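Local coordinates for protein soluble epoxide hydrolase (Bacillus megaterium, PDB 4INZ) that belongs to the soluble epoxide hydrolases, enzymes of the alpha/beta hydrolase fold in which helices flank a mixed beta-sheet, at residues Y143-E148 / P257-E262; K153-A158 / P261-G266; F123-P128 / G139-T144; H113-G118 / S235-E240. The protein carries 1 engineered substitution. All coordinates share one frame; numbering follows the deposited sequence. Where two conformers were deposited one is given.

Interaction 1 (Y143-E148 / P257-E262); sequences YTFMRE and PTFMPE
Phe145 and Glu148, one helical turn apart, face Phe259 and Glu262 across a gap that narrows along the segments: the CA atoms of Phe145 and Phe259 are 8.8 Å apart, those of Glu148 and Glu262 7.2 Å. Segment 143-148 lies on helix 142-151, whereas 257-262 is loop until a 3-10 turn starts at Pro261. At the wider end only the rings meet. With its CG anti to the backbone N (chi1 -176°), Phe145 sends CE1 to within 3.8 Å of Phe259 CE1. The two side chains run at about a right angle, an oblique pair with planes inclined by 56°. At the narrower end Glu148 bends at chi2, and its OE1 lies 3.3 Å from Glu262 CB. Its other oxygen, OE2, takes two bonds of a salt bridge with Arg147, from NE at 2.8 Å and from NH2 at 2.9 Å. Arg147 thus grips side-on, and both bonds end on that one atom, on its anti side and from opposite faces of the carboxylate plane. Thr144 CB covers one face of the guanidinium, toward its rim, and NH2 also donates to Asp265 O. Asn152 ND2 donates to OE1 of both glutamates, which may ease the nearness of the like charges. Helix 142-151 lies against the loop joining strands 248-253 and 274-279, while Gln155 of helix 153-158 touches Phe145 and Glu148.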
loop_
_atom_site.group_PDB
_atom_site.type_symbol
_atom_site.label_atom_id
_atom_site.label_comp_id
_atom_site.label_asym_id
_atom_site.label_seq_id
_atom_site.Cartn_x
_atom_site.Cartn_y
_atom_site.Cartn_z
ATOM N N TYR A 143 2.125 -9.150 11.703
ATOM C CA TYR A 143 2.434 -9.548 13.076
ATOM C C TYR A 143 3.239 -8.507 13.843
ATOM O O TYR A 143 2.895 -8.171 14.978
ATOM C CB TYR A 143 3.131 -10.913 13.115
ATOM C CG TYR A 143 2.218 -12.063 12.750
ATOM C CD1 TYR A 143 2.095 -12.484 11.431
ATOM C CD2 TYR A 143 1.464 -12.716 13.724
ATOM C CE1 TYR A 143 1.256 -13.527 11.089
ATOM C CE2 TYR A 143 0.624 -13.763 13.393
ATOM C CZ TYR A 143 0.522 -14.165 12.075
ATOM O OH TYR A 143 -0.311 -15.208 11.742
ATOM N N THR A 144 4.309 -7.995 13.241
ATOM C CA THR A 144 5.123 -7.017 13.946
ATOM C C THR A 144 4.353 -5.729 14.223
ATOM O O THR A 144 4.608 -5.059 15.220
ATOM C CB THR A 144 6.463 -6.706 13.228
ATOM O OG1 THR A 144 6.213 -6.067 11.967
ATOM C CG2 THR A 144 7.278 -7.986 13.020
ATOM N N PHE A 145 3.405 -5.381 13.352
ATOM C CA PHE A 145 2.652 -4.149 13.566
ATOM C C PHE A 145 1.818 -4.202 14.838
ATOM O O PHE A 145 1.760 -3.231 15.595
ATOM C CB PHE A 145 1.750 -3.807 12.380
ATOM C CG PHE A 145 1.037 -2.498 12.539
ATOM C CD1 PHE A 145 1.756 -1.313 12.632
ATOM C CD2 PHE A 145 -0.346 -2.443 12.602
ATOM C CE1 PHE A 145 1.108 -0.101 12.776
ATOM C CE2 PHE A 145 -0.998 -1.230 12.747
ATOM C CZ PHE A 145 -0.268 -0.061 12.839
ATOM N N MET A 146 1.154 -5.329 15.069
ATOM C CA MET A 146 0.384 -5.495 16.298
ATOM C C MET A 146 1.310 -5.462 17.514
ATOM O O MET A 146 0.976 -4.883 18.546
ATOM C CB MET A 146 -0.417 -6.793 16.263
ATOM C CG MET A 146 -1.456 -6.823 15.160
ATOM S SD MET A 146 -2.705 -5.517 15.297
ATOM C CE MET A 146 -3.648 -6.093 16.723
ATOM N N ARG A 147 2.481 -6.073 17.383
ATOM C CA ARG A 147 3.465 -6.036 18.457
ATOM C C ARG A 147 3.821 -4.593 18.832
ATOM O O ARG A 147 3.895 -4.243 20.007
ATOM C CB ARG A 147 4.721 -6.800 18.047
ATOM C CG ARG A 147 5.768 -6.945 19.142
ATOM C CD ARG A 147 7.071 -7.450 18.553
ATOM N NE ARG A 147 7.589 -6.523 17.552
ATOM C CZ ARG A 147 8.477 -6.842 16.615
ATOM N NH1 ARG A 147 8.949 -8.080 16.536
ATOM N NH2 ARG A 147 8.887 -5.921 15.747
ATOM N N GLU A 148 4.045 -3.752 17.829
ATOM C CA GLU A 148 4.428 -2.368 18.090
ATOM C C GLU A 148 3.265 -1.529 18.625
ATOM O O GLU A 148 3.460 -0.680 19.495
ATOM C CB GLU A 148 5.051 -1.729 16.847
ATOM C CG GLU A 148 6.264 -2.492 16.326
ATOM C CD GLU A 148 7.372 -2.631 17.373
ATOM O OE1 GLU A 148 7.662 -1.639 18.078
ATOM O OE2 GLU A 148 7.952 -3.733 17.490
ATOM N N PRO A 257 6.995 9.182 9.493
ATOM C CA PRO A 257 6.371 9.529 10.776
ATOM C C PRO A 257 5.207 8.612 11.159
ATOM O O PRO A 257 4.734 8.676 12.294
ATOM C CB PRO A 257 5.844 10.943 10.528
ATOM C CG PRO A 257 5.541 10.964 9.064
ATOM C CD PRO A 257 6.620 10.123 8.421
ATOM N N THR A 258 4.761 7.764 10.240
ATOM C CA THR A 258 3.588 6.921 10.464
ATOM C C THR A 258 3.938 5.500 10.901
ATOM O O THR A 258 3.192 4.862 11.639
ATOM C CB THR A 258 2.730 6.845 9.191
ATOM O OG1 THR A 258 2.326 8.166 8.810
ATOM C CG2 THR A 258 1.501 5.993 9.432
ATOM N N PHE A 259 5.065 4.994 10.421
ATOM C CA PHE A 259 5.517 3.655 10.805
ATOM C C PHE A 259 6.942 3.714 11.349
ATOM O O PHE A 259 7.868 4.128 10.653
ATOM C CB PHE A 259 5.414 2.674 9.629
ATOM C CG PHE A 259 4.008 2.448 9.157
ATOM C CD1 PHE A 259 3.193 1.511 9.776
ATOM C CD2 PHE A 259 3.490 3.185 8.105
ATOM C CE1 PHE A 259 1.889 1.314 9.349
ATOM C CE2 PHE A 259 2.187 2.988 7.675
ATOM C CZ PHE A 259 1.383 2.053 8.302
ATOM N N MET A 260 7.096 3.310 12.605
ATOM C CA MET A 260 8.374 3.389 13.306
ATOM C C MET A 260 9.326 2.302 12.837
ATOM O O MET A 260 8.894 1.264 12.349
ATOM C CB MET A 260 8.151 3.288 14.818
ATOM C CG MET A 260 7.300 4.411 15.399
ATOM S SD MET A 260 8.049 6.051 15.219
ATOM C CE MET A 260 7.269 6.651 13.718
ATOM N N PRO A 261 10.637 2.538 12.978
ATOM C CA PRO A 261 11.625 1.565 12.505
ATOM C C PRO A 261 11.488 0.197 13.172
ATOM O O PRO A 261 11.849 -0.806 12.553
ATOM C CB PRO A 261 12.965 2.206 12.899
ATOM C CG PRO A 261 12.679 3.658 12.977
ATOM C CD PRO A 261 11.271 3.771 13.480
ATOM N N GLU A 262 10.986 0.153 14.406
ATOM C CA GLU A 262 10.903 -1.110 15.148
ATOM C C GLU A 262 9.954 -2.129 14.510
ATOM O O GLU A 262 9.959 -3.303 14.882
ATOM C CB GLU A 262 10.518 -0.873 16.611
ATOM C CG GLU A 262 11.600 -0.196 17.443
ATOM C CD GLU A 262 11.658 1.303 17.223
ATOM O OE1 GLU A 262 10.700 1.862 16.649
ATOM O OE2 GLU A 262 12.667 1.924 17.619
#

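Interaction 2 (K153-A158 / P261-G266)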
loop_
_atom_site.group_PDB
_atom_site.type_symbol
_atom_site.label_atom_id
_atom_site.label_comp_id
_atom_site.label_asym_id
_atom_site.label_seq_id
_atom_site.Cartn_x
_atom_site.Cartn_y
_atom_site.Cartn_z
ATOM N N LYS A 153 5.472 3.035 22.402
ATOM C CA LYS A 153 4.822 4.323 22.633
ATOM C C LYS A 153 4.895 5.246 21.420
ATOM O O LYS A 153 3.942 5.977 21.128
ATOM C CB LYS A 153 5.400 5.014 23.871
ATOM C CG LYS A 153 5.018 4.335 25.174
ATOM C CD LYS A 153 3.565 3.890 25.129
ATOM C CE LYS A 153 2.988 3.664 26.515
ATOM N NZ LYS A 153 1.562 3.238 26.427
ATOM N N ASN A 154 6.026 5.212 20.718
ATOM C CA ASN A 154 6.196 6.031 19.527
ATOM C C ASN A 154 5.226 5.613 18.422
ATOM O O ASN A 154 4.686 6.457 17.711
ATOM C CB ASN A 154 7.645 5.985 19.026
ATOM C CG ASN A 154 8.607 6.759 19.922
ATOM O OD1 ASN A 154 8.223 7.721 20.595
ATOM N ND2 ASN A 154 9.869 6.347 19.923
ATOM N N GLN A 155 4.997 4.311 18.281
ATOM C CA GLN A 155 4.081 3.822 17.256
ATOM C C GLN A 155 2.640 4.141 17.628
ATOM O O GLN A 155 1.807 4.432 16.764
ATOM C CB GLN A 155 4.227 2.319 17.040
ATOM C CG GLN A 155 3.349 1.810 15.906
ATOM C CD GLN A 155 3.664 2.493 14.585
ATOM O OE1 GLN A 155 2.824 3.205 14.008
ATOM N NE2 GLN A 155 4.876 2.283 14.098
ATOM N N GLN A 156 2.344 4.069 18.918
ATOM C CA GLN A 156 1.011 4.403 19.398
ATOM C C GLN A 156 0.662 5.850 19.054
ATOM O O GLN A 156 -0.440 6.139 18.579
ATOM C CB GLN A 156 0.916 4.155 20.905
ATOM C CG GLN A 156 0.887 2.677 21.256
ATOM C CD GLN A 156 1.035 2.422 22.742
ATOM O OE1 GLN A 156 1.162 3.355 23.532
ATOM N NE2 GLN A 156 1.020 1.150 23.130
ATOM N N LYS A 157 1.609 6.755 19.288
ATOM C CA LYS A 157 1.422 8.159 18.948
ATOM C C LYS A 157 1.324 8.335 17.438
ATOM O O LYS A 157 0.444 9.033 16.939
ATOM C CB LYS A 157 2.574 9.008 19.492
ATOM C CG LYS A 157 2.425 10.502 19.223
ATOM C CD LYS A 157 3.620 11.292 19.756
ATOM C CE LYS A 157 3.412 12.801 19.623
ATOM N NZ LYS A 157 2.388 13.332 20.574
ATOM N N ALA A 158 2.237 7.695 16.719
ATOM C CA ALA A 158 2.278 7.790 15.266
ATOM C C ALA A 158 0.966 7.347 14.629
ATOM O O ALA A 158 0.569 7.875 13.591
ATOM C CB ALA A 158 3.436 6.960 14.714
ATOM N N PRO A 261 10.637 2.538 12.978
ATOM C CA PRO A 261 11.625 1.565 12.505
ATOM C C PRO A 261 11.488 0.197 13.172
ATOM O O PRO A 261 11.849 -0.806 12.553
ATOM C CB PRO A 261 12.965 2.206 12.899
ATOM C CG PRO A 261 12.679 3.658 12.977
ATOM C CD PRO A 261 11.271 3.771 13.480
ATOM N N GLU A 262 10.986 0.153 14.406
ATOM C CA GLU A 262 10.903 -1.110 15.148
ATOM C C GLU A 262 9.954 -2.129 14.510
ATOM O O GLU A 262 9.959 -3.303 14.882
ATOM C CB GLU A 262 10.518 -0.873 16.611
ATOM C CG GLU A 262 11.600 -0.196 17.443
ATOM C CD GLU A 262 11.658 1.303 17.223
ATOM O OE1 GLU A 262 10.700 1.862 16.649
ATOM O OE2 GLU A 262 12.667 1.924 17.619
ATOM N N ASN A 263 9.142 -1.684 13.554
ATOM C CA ASN A 263 8.285 -2.606 12.819
ATOM C C ASN A 263 9.109 -3.685 12.133
ATOM O O ASN A 263 8.602 -4.757 11.817
ATOM C CB ASN A 263 7.433 -1.852 11.791
ATOM C CG ASN A 263 6.254 -1.159 12.425
ATOM O OD1 ASN A 263 5.228 -1.781 12.676
ATOM N ND2 ASN A 263 6.397 0.132 12.704
ATOM N N LEU A 264 10.391 -3.397 11.918
ATOM C CA LEU A 264 11.263 -4.316 11.201
ATOM C C LEU A 264 12.033 -5.250 12.126
ATOM O O LEU A 264 12.633 -6.222 11.665
ATOM C CB LEU A 264 12.249 -3.536 10.337
ATOM C CG LEU A 264 11.545 -2.674 9.287
ATOM C CD1 LEU A 264 12.574 -2.047 8.376
ATOM C CD2 LEU A 264 10.575 -3.535 8.500
ATOM N N ASP A 265 12.019 -4.950 13.420
ATOM C CA ASP A 265 12.713 -5.782 14.399
ATOM C C ASP A 265 12.184 -7.214 14.386
ATOM O O ASP A 265 10.981 -7.446 14.551
ATOM C CB ASP A 265 12.572 -5.203 15.810
ATOM C CG ASP A 265 13.270 -3.861 15.975
ATOM O OD1 ASP A 265 14.083 -3.493 15.103
ATOM O OD2 ASP A 265 13.009 -3.181 16.991
ATOM N N GLY A 266 13.085 -8.171 14.189
ATOM C CA GLY A 266 12.742 -9.579 14.262
ATOM C C GLY A 266 11.751 -10.038 13.208
ATOM O O GLY A 266 11.109 -11.078 13.358
HETATM O O HOH W 1 10.075 4.300 17.648
#
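Gln155 reaches Asn263 by extending first and then bending: the first torsion trails CG away from the backbone N, and a turn at chi2 of 59° swings the amide across the gap. Asn263 comes from the other side with CG opposite its own carbonyl carbon (chi1 -78°). In the alpha/beta hydrolase fold this joins helix 153-158, within the long helical insertion between strands 131-137 and 248-253, to the 3-10 segment 261-264 on the loop after strand 248-253. The backbones keep their distance, Gln155 and Glu262 having CA atoms 8.7 Å apart, and 78 Å² is buried in all, so the contact rests on a few side-chain ends. The Gln155 and Asn263 side chains cross at about a right angle, with amide planes 67° apart. As modelled, Gln155 NE2 is 3.0 Å from Asn263 ND2, but the Gln155 amide is probably turned over, so the polarity of this approach stays doubtful. Asn263 ND2 donates to Met260 O, which anchors its amide; separately, its backbone O accepts from Thr144 OG1. Asn152 serves both segments, its OD1 accepting from Gln155 N and its ND2 donating to Glu262 OE1. Nearer the surface a water bridges the segments, accepting from Asn154 ND2 at 3.1 Å and donating to Glu262 OE1 at 2.7 Å.

Interaction 3 (F123-P128 / G139-T144); sequences FAYRYP and GPHPYT
Tyr125 touches His141, Pro142 and Tyr143, and the whole contact turns on its ring. The buried, close-packed part is led by a hydrogen bond of 3.1 Å between Tyr125 OH and His141 NE2, in which either could be the donor. Each polar atom lies at the edge of the other ring, near its plane; the planes themselves are 67° apart. A His141 chi1 of 176°, with CG opposite the backbone N, brings NE2 to this hydroxyl. Tyr125 OH has a second partner in Glu242 O. Tyr125 CE1 is 4.1 Å from Tyr143 CE1, and Tyr125 CE2 approaches Pro142 CG at 4.2 Å, completing an aromatic cluster with a proline beside it. His141 is fixed from its opposite nitrogen: ND1 accepts from Thr144 N at 3.3 Å, with a nearly straight angle of 173° and the donor in the ring plane. His141 is at the N-cap position of helix 142-151, and this is its capping bond. Helix 115-126, which carries Tyr125, is the helix of a beta-alpha-beta crossover between parallel strands 108-112 and 131-137, and the contact folds the chain leaving the second strand back onto it. Looser surroundings begin just past Tyr125. Arg126 and Tyr127 are partly exposed and make no contact with 139-144, Arg126 forming a salt bridge with Asp90 and donating to Pro238 O.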
loop_
_atom_site.group_PDB
_atom_site.type_symbol
_atom_site.label_atom_id
_atom_site.label_comp_id
_atom_site.label_asym_id
_atom_site.label_seq_id
_atom_site.Cartn_x
_atom_site.Cartn_y
_atom_site.Cartn_z
ATOM N N PHE A 123 -2.601 -10.935 1.700
ATOM C CA PHE A 123 -2.795 -11.739 0.502
ATOM C C PHE A 123 -1.681 -12.773 0.326
ATOM O O PHE A 123 -1.946 -13.926 -0.021
ATOM C CB PHE A 123 -2.878 -10.851 -0.744
ATOM C CG PHE A 123 -3.025 -11.627 -2.018
ATOM C CD1 PHE A 123 -4.270 -12.106 -2.410
ATOM C CD2 PHE A 123 -1.920 -11.915 -2.802
ATOM C CE1 PHE A 123 -4.410 -12.840 -3.577
ATOM C CE2 PHE A 123 -2.052 -12.641 -3.972
ATOM C CZ PHE A 123 -3.301 -13.110 -4.359
ATOM N N ALA A 124 -0.434 -12.357 0.543
ATOM C CA ALA A 124 0.703 -13.267 0.398
ATOM C C ALA A 124 0.634 -14.413 1.406
ATOM O O ALA A 124 0.970 -15.555 1.087
ATOM C CB ALA A 124 2.027 -12.508 0.540
ATOM N N TYR A 125 0.201 -14.105 2.625
ATOM C CA TYR A 125 0.071 -15.125 3.659
ATOM C C TYR A 125 -1.029 -16.131 3.319
ATOM O O TYR A 125 -0.873 -17.334 3.531
ATOM C CB TYR A 125 -0.211 -14.482 5.022
ATOM C CG TYR A 125 1.023 -14.201 5.854
ATOM C CD1 TYR A 125 1.509 -15.148 6.757
ATOM C CD2 TYR A 125 1.698 -12.989 5.750
ATOM C CE1 TYR A 125 2.635 -14.895 7.526
ATOM C CE2 TYR A 125 2.824 -12.728 6.512
ATOM C CZ TYR A 125 3.289 -13.684 7.400
ATOM O OH TYR A 125 4.409 -13.425 8.160
ATOM N N ARG A 126 -2.143 -15.634 2.794
ATOM C CA ARG A 126 -3.289 -16.490 2.510
ATOM C C ARG A 126 -3.155 -17.203 1.168
ATOM O O ARG A 126 -3.612 -18.336 1.010
ATOM C CB ARG A 126 -4.589 -15.685 2.550
ATOM C CG ARG A 126 -4.903 -15.068 3.902
ATOM C CD ARG A 126 -6.258 -14.373 3.888
ATOM N NE ARG A 126 -6.589 -13.790 5.187
ATOM C CZ ARG A 126 -7.643 -13.008 5.412
ATOM N NH1 ARG A 126 -8.475 -12.706 4.419
ATOM N NH2 ARG A 126 -7.862 -12.521 6.629
ATOM N N TYR A 127 -2.528 -16.538 0.205
ATOM C CA TYR A 127 -2.384 -17.091 -1.138
ATOM C C TYR A 127 -0.934 -17.045 -1.603
ATOM O O TYR A 127 -0.638 -16.464 -2.649
ATOM C CB TYR A 127 -3.247 -16.315 -2.137
ATOM C CG TYR A 127 -4.742 -16.413 -1.918
ATOM C CD1 TYR A 127 -5.486 -17.422 -2.520
ATOM C CD2 TYR A 127 -5.414 -15.483 -1.135
ATOM C CE1 TYR A 127 -6.855 -17.511 -2.334
ATOM C CE2 TYR A 127 -6.787 -15.562 -0.947
ATOM C CZ TYR A 127 -7.500 -16.578 -1.547
ATOM O OH TYR A 127 -8.864 -16.664 -1.365
ATOM N N PRO A 128 -0.026 -17.669 -0.840
ATOM C CA PRO A 128 1.397 -17.590 -1.186
ATOM C C PRO A 128 1.697 -18.128 -2.582
ATOM O O PRO A 128 2.708 -17.750 -3.168
ATOM C CB PRO A 128 2.068 -18.455 -0.115
ATOM C CG PRO A 128 0.978 -19.344 0.403
ATOM C CD PRO A 128 -0.258 -18.515 0.342
ATOM N N GLY A 139 4.816 0.255 5.668
ATOM C CA GLY A 139 3.460 -0.216 5.904
ATOM C C GLY A 139 3.513 -1.353 6.904
ATOM O O GLY A 139 4.594 -1.788 7.285
ATOM N N PRO A 140 2.348 -1.850 7.330
ATOM C CA PRO A 140 2.347 -2.807 8.443
ATOM C C PRO A 140 2.536 -4.271 8.032
ATOM O O PRO A 140 1.784 -4.789 7.202
ATOM C CB PRO A 140 0.961 -2.607 9.056
ATOM C CG PRO A 140 0.093 -2.253 7.859
ATOM C CD PRO A 140 0.989 -1.433 6.943
ATOM N N HIS A 141 3.536 -4.928 8.618
ATOM C CA HIS A 141 3.600 -6.384 8.573
ATOM C C HIS A 141 2.535 -6.897 9.538
ATOM O O HIS A 141 2.395 -6.367 10.634
ATOM C CB HIS A 141 4.983 -6.890 9.002
ATOM C CG HIS A 141 5.080 -8.383 9.061
ATOM N ND1 HIS A 141 4.888 -9.100 10.224
ATOM C CD2 HIS A 141 5.335 -9.298 8.095
ATOM C CE1 HIS A 141 5.025 -10.390 9.972
ATOM N NE2 HIS A 141 5.293 -10.537 8.686
ATOM N N PRO A 142 1.764 -7.914 9.129
ATOM C CA PRO A 142 0.622 -8.349 9.947
ATOM C C PRO A 142 0.953 -8.598 11.418
ATOM O O PRO A 142 0.136 -8.281 12.285
ATOM C CB PRO A 142 0.191 -9.646 9.264
ATOM C CG PRO A 142 0.532 -9.411 7.825
ATOM C CD PRO A 142 1.837 -8.647 7.856
ATOM N N TYR A 143 2.125 -9.150 11.703
ATOM C CA TYR A 143 2.434 -9.548 13.076
ATOM C C TYR A 143 3.239 -8.507 13.843
ATOM O O TYR A 143 2.895 -8.171 14.978
ATOM C CB TYR A 143 3.131 -10.913 13.115
ATOM C CG TYR A 143 2.218 -12.063 12.750
ATOM C CD1 TYR A 143 2.095 -12.484 11.431
ATOM C CD2 TYR A 143 1.464 -12.716 13.724
ATOM C CE1 TYR A 143 1.256 -13.527 11.089
ATOM C CE2 TYR A 143 0.624 -13.763 13.393
ATOM C CZ TYR A 143 0.522 -14.165 12.075
ATOM O OH TYR A 143 -0.311 -15.208 11.742
ATOM N N THR A 144 4.309 -7.995 13.241
ATOM C CA THR A 144 5.123 -7.017 13.946
ATOM C C THR A 144 4.353 -5.729 14.223
ATOM O O THR A 144 4.608 -5.059 15.220
ATOM C CB THR A 144 6.463 -6.706 13.228
ATOM O OG1 THR A 144 6.213 -6.067 11.967
ATOM C CG2 THR A 144 7.278 -7.986 13.020
#

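Interaction 4 (H113-G118 / S235-E240); sequences HDWGAG and SLFPLE
Trp115 and Phe237 supply the aromatic part of this buried contact. Phe237 CZ lies 3.7 Å from Trp115 CZ3 and 3.8 Å from Trp115 CH2, so the far end of the phenyl meets the six-membered ring of the indole at its outer atoms. The ring centroids are 6.0 Å apart and the planes 35° apart, an oblique pair. Phe237 CG stands anti to its carbonyl carbon (chi1 -54°), directing the ring at helix 115-126, and Leu236 CG rests over one of its faces, toward the rim. Tyr219 and Tyr220 both meet Trp115 edge-to-face, so the indole belongs to a wider aromatic group, and a bound di(hydroxyethyl)ether about 4 Å from its side chain, probably from the crystallisation liquor, is consistent with a nearby pocket.

Gly118 presents its backbone carbonyl to the phenyl, with O 3.9 Å from Phe237 CE2; the same oxygen accepts from Thr122 OG1 and so has a polar partner.

Hydrogen bonds act within each segment. Ser235 OG donates to Phe237 O at 2.7 Å, coming from above the carbonyl plane, and thereby ties down the loop that bears the ring. On the other segment, Trp115 N makes a weak bond of 2.7 Å to Asp114 OD2, which also accepts from Phe47 N. Asp114 has a positive phi (59°) in the sharp turn between strand 108-112 and helix 115-126. This strand-turn-helix, with the sequence HDWGAG, is the nucleophile elbow of the alpha/beta hydrolase fold.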
loop_
_atom_site.group_PDB
_atom_site.type_symbol
_atom_site.label_atom_id
_atom_site.label_comp_id
_atom_site.label_asym_id
_atom_site.label_seq_id
_atom_site.Cartn_x
_atom_site.Cartn_y
_atom_site.Cartn_z
ATOM N N HIS A 113 2.641 -0.977 -0.641
ATOM C CA HIS A 113 2.944 0.203 0.172
ATOM C C HIS A 113 1.711 0.589 0.999
ATOM O O HIS A 113 0.594 0.581 0.483
ATOM C CB HIS A 113 3.340 1.354 -0.767
ATOM C CG HIS A 113 3.545 2.675 -0.097
ATOM N ND1 HIS A 113 4.466 2.874 0.916
ATOM C CD2 HIS A 113 2.989 3.886 -0.342
ATOM C CE1 HIS A 113 4.446 4.144 1.281
ATOM N NE2 HIS A 113 3.554 4.778 0.536
ATOM N N ASP A 114 1.918 0.889 2.280
ATOM C CA ASP A 114 0.881 1.480 3.139
ATOM C C ASP A 114 -0.351 0.557 3.212
ATOM O O ASP A 114 -0.201 -0.624 3.534
ATOM C CB ASP A 114 0.546 2.904 2.652
ATOM C CG ASP A 114 -0.306 3.692 3.638
ATOM O OD1 ASP A 114 0.261 4.293 4.585
ATOM O OD2 ASP A 114 -1.539 3.725 3.457
ATOM N N TRP A 115 -1.552 1.056 2.908
ATOM C CA TRP A 115 -2.724 0.173 2.887
ATOM C C TRP A 115 -2.512 -0.986 1.915
ATOM O O TRP A 115 -2.962 -2.107 2.161
ATOM C CB TRP A 115 -4.025 0.928 2.541
ATOM C CG TRP A 115 -4.933 1.093 3.728
ATOM C CD1 TRP A 115 -5.176 2.243 4.425
ATOM C CD2 TRP A 115 -5.693 0.066 4.375
ATOM N NE1 TRP A 115 -6.048 1.996 5.462
ATOM C CE2 TRP A 115 -6.377 0.667 5.455
ATOM C CE3 TRP A 115 -5.865 -1.304 4.145
ATOM C CZ2 TRP A 115 -7.215 -0.057 6.306
ATOM C CZ3 TRP A 115 -6.705 -2.022 4.989
ATOM C CH2 TRP A 115 -7.365 -1.396 6.056
ATOM N N GLY A 116 -1.831 -0.712 0.808
ATOM C CA GLY A 116 -1.502 -1.748 -0.156
ATOM C C GLY A 116 -0.661 -2.852 0.459
ATOM O O GLY A 116 -0.767 -4.012 0.065
ATOM N N ALA A 117 0.181 -2.481 1.420
ATOM C CA ALA A 117 1.002 -3.447 2.151
ATOM C C ALA A 117 0.181 -4.232 3.179
ATOM O O ALA A 117 0.348 -5.439 3.319
ATOM C CB ALA A 117 2.197 -2.753 2.810
ATOM N N GLY A 118 -0.707 -3.553 3.898
ATOM C CA GLY A 118 -1.631 -4.246 4.779
ATOM C C GLY A 118 -2.375 -5.335 4.014
ATOM O O GLY A 118 -2.473 -6.483 4.460
ATOM N N SER A 235 -2.246 -10.881 14.740
ATOM C CA SER A 235 -2.054 -10.259 13.433
ATOM C C SER A 235 -3.092 -9.175 13.143
ATOM O O SER A 235 -4.221 -9.238 13.626
ATOM C CB SER A 235 -2.031 -11.315 12.323
ATOM O OG SER A 235 -3.190 -12.126 12.354
ATOM N N LEU A 236 -2.692 -8.178 12.360
ATOM C CA LEU A 236 -3.560 -7.045 12.046
ATOM C C LEU A 236 -4.888 -7.499 11.434
ATOM O O LEU A 236 -5.956 -6.981 11.772
ATOM C CB LEU A 236 -2.834 -6.079 11.109
ATOM C CG LEU A 236 -3.601 -4.850 10.622
ATOM C CD1 LEU A 236 -4.074 -4.002 11.795
ATOM C CD2 LEU A 236 -2.728 -4.028 9.678
ATOM N N PHE A 237 -4.799 -8.472 10.531
ATOM C CA PHE A 237 -5.959 -9.145 9.962
ATOM C C PHE A 237 -5.800 -10.647 10.203
ATOM O O PHE A 237 -4.676 -11.144 10.288
ATOM C CB PHE A 237 -6.066 -8.842 8.467
ATOM C CG PHE A 237 -6.081 -7.369 8.151
ATOM C CD1 PHE A 237 -7.165 -6.585 8.505
ATOM C CD2 PHE A 237 -5.008 -6.770 7.505
ATOM C CE1 PHE A 237 -7.180 -5.225 8.223
ATOM C CE2 PHE A 237 -5.018 -5.409 7.212
ATOM C CZ PHE A 237 -6.103 -4.638 7.571
ATOM N N PRO A 238 -6.919 -11.376 10.337
ATOM C CA PRO A 238 -6.843 -12.792 10.717
ATOM C C PRO A 238 -5.985 -13.629 9.774
ATOM O O PRO A 238 -6.149 -13.558 8.556
ATOM C CB PRO A 238 -8.306 -13.247 10.653
ATOM C CG PRO A 238 -9.082 -12.013 10.935
ATOM C CD PRO A 238 -8.310 -10.908 10.242
ATOM N N LEU A 239 -5.078 -14.413 10.350
ATOM C CA LEU A 239 -4.215 -15.295 9.579
ATOM C C LEU A 239 -4.068 -16.650 10.257
ATOM O O LEU A 239 -4.003 -16.745 11.482
ATOM C CB LEU A 239 -2.830 -14.671 9.389
ATOM C CG LEU A 239 -2.757 -13.486 8.425
ATOM C CD1 LEU A 239 -1.343 -12.919 8.349
ATOM C CD2 LEU A 239 -3.232 -13.904 7.044
ATOM N N GLU A 240 -4.007 -17.690 9.436
ATOM C CA GLU A 240 -3.781 -19.056 9.887
ATOM C C GLU A 240 -2.303 -19.286 10.205
ATOM O O GLU A 240 -1.962 -19.905 11.210
ATOM C CB GLU A 240 -4.219 -20.024 8.783
ATOM C CG GLU A 240 -3.466 -19.829 7.441
ATOM C CD GLU A 240 -3.496 -18.390 6.911
ATOM O OE1 GLU A 240 -2.413 -17.757 6.809
ATOM O OE2 GLU A 240 -4.600 -17.891 6.584
#

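Along the chain interaction 3 is nested within the loop that interaction 4 closes; their centres are 5 Å apart and both use helix 115-126, and the backbone bond from Leu236 N to Pro142 O joins them. Interactions 1 and 2 form a second pair, 4 Å between centres, ending on the same loop between strands 248-253 and 274-279. Helix 142-151 links the pairs: interactions 1 and 3 share Tyr143 and Thr144, with centres 14 Å apart. Interactions 2 and 4 do not touch, their nearest atoms being about 9 Å apart. Together the four contacts fasten the helical insertion following strand 131-137 to helix 115-126 and to the loop between strands 248-253 and 274-279 of the central sheet.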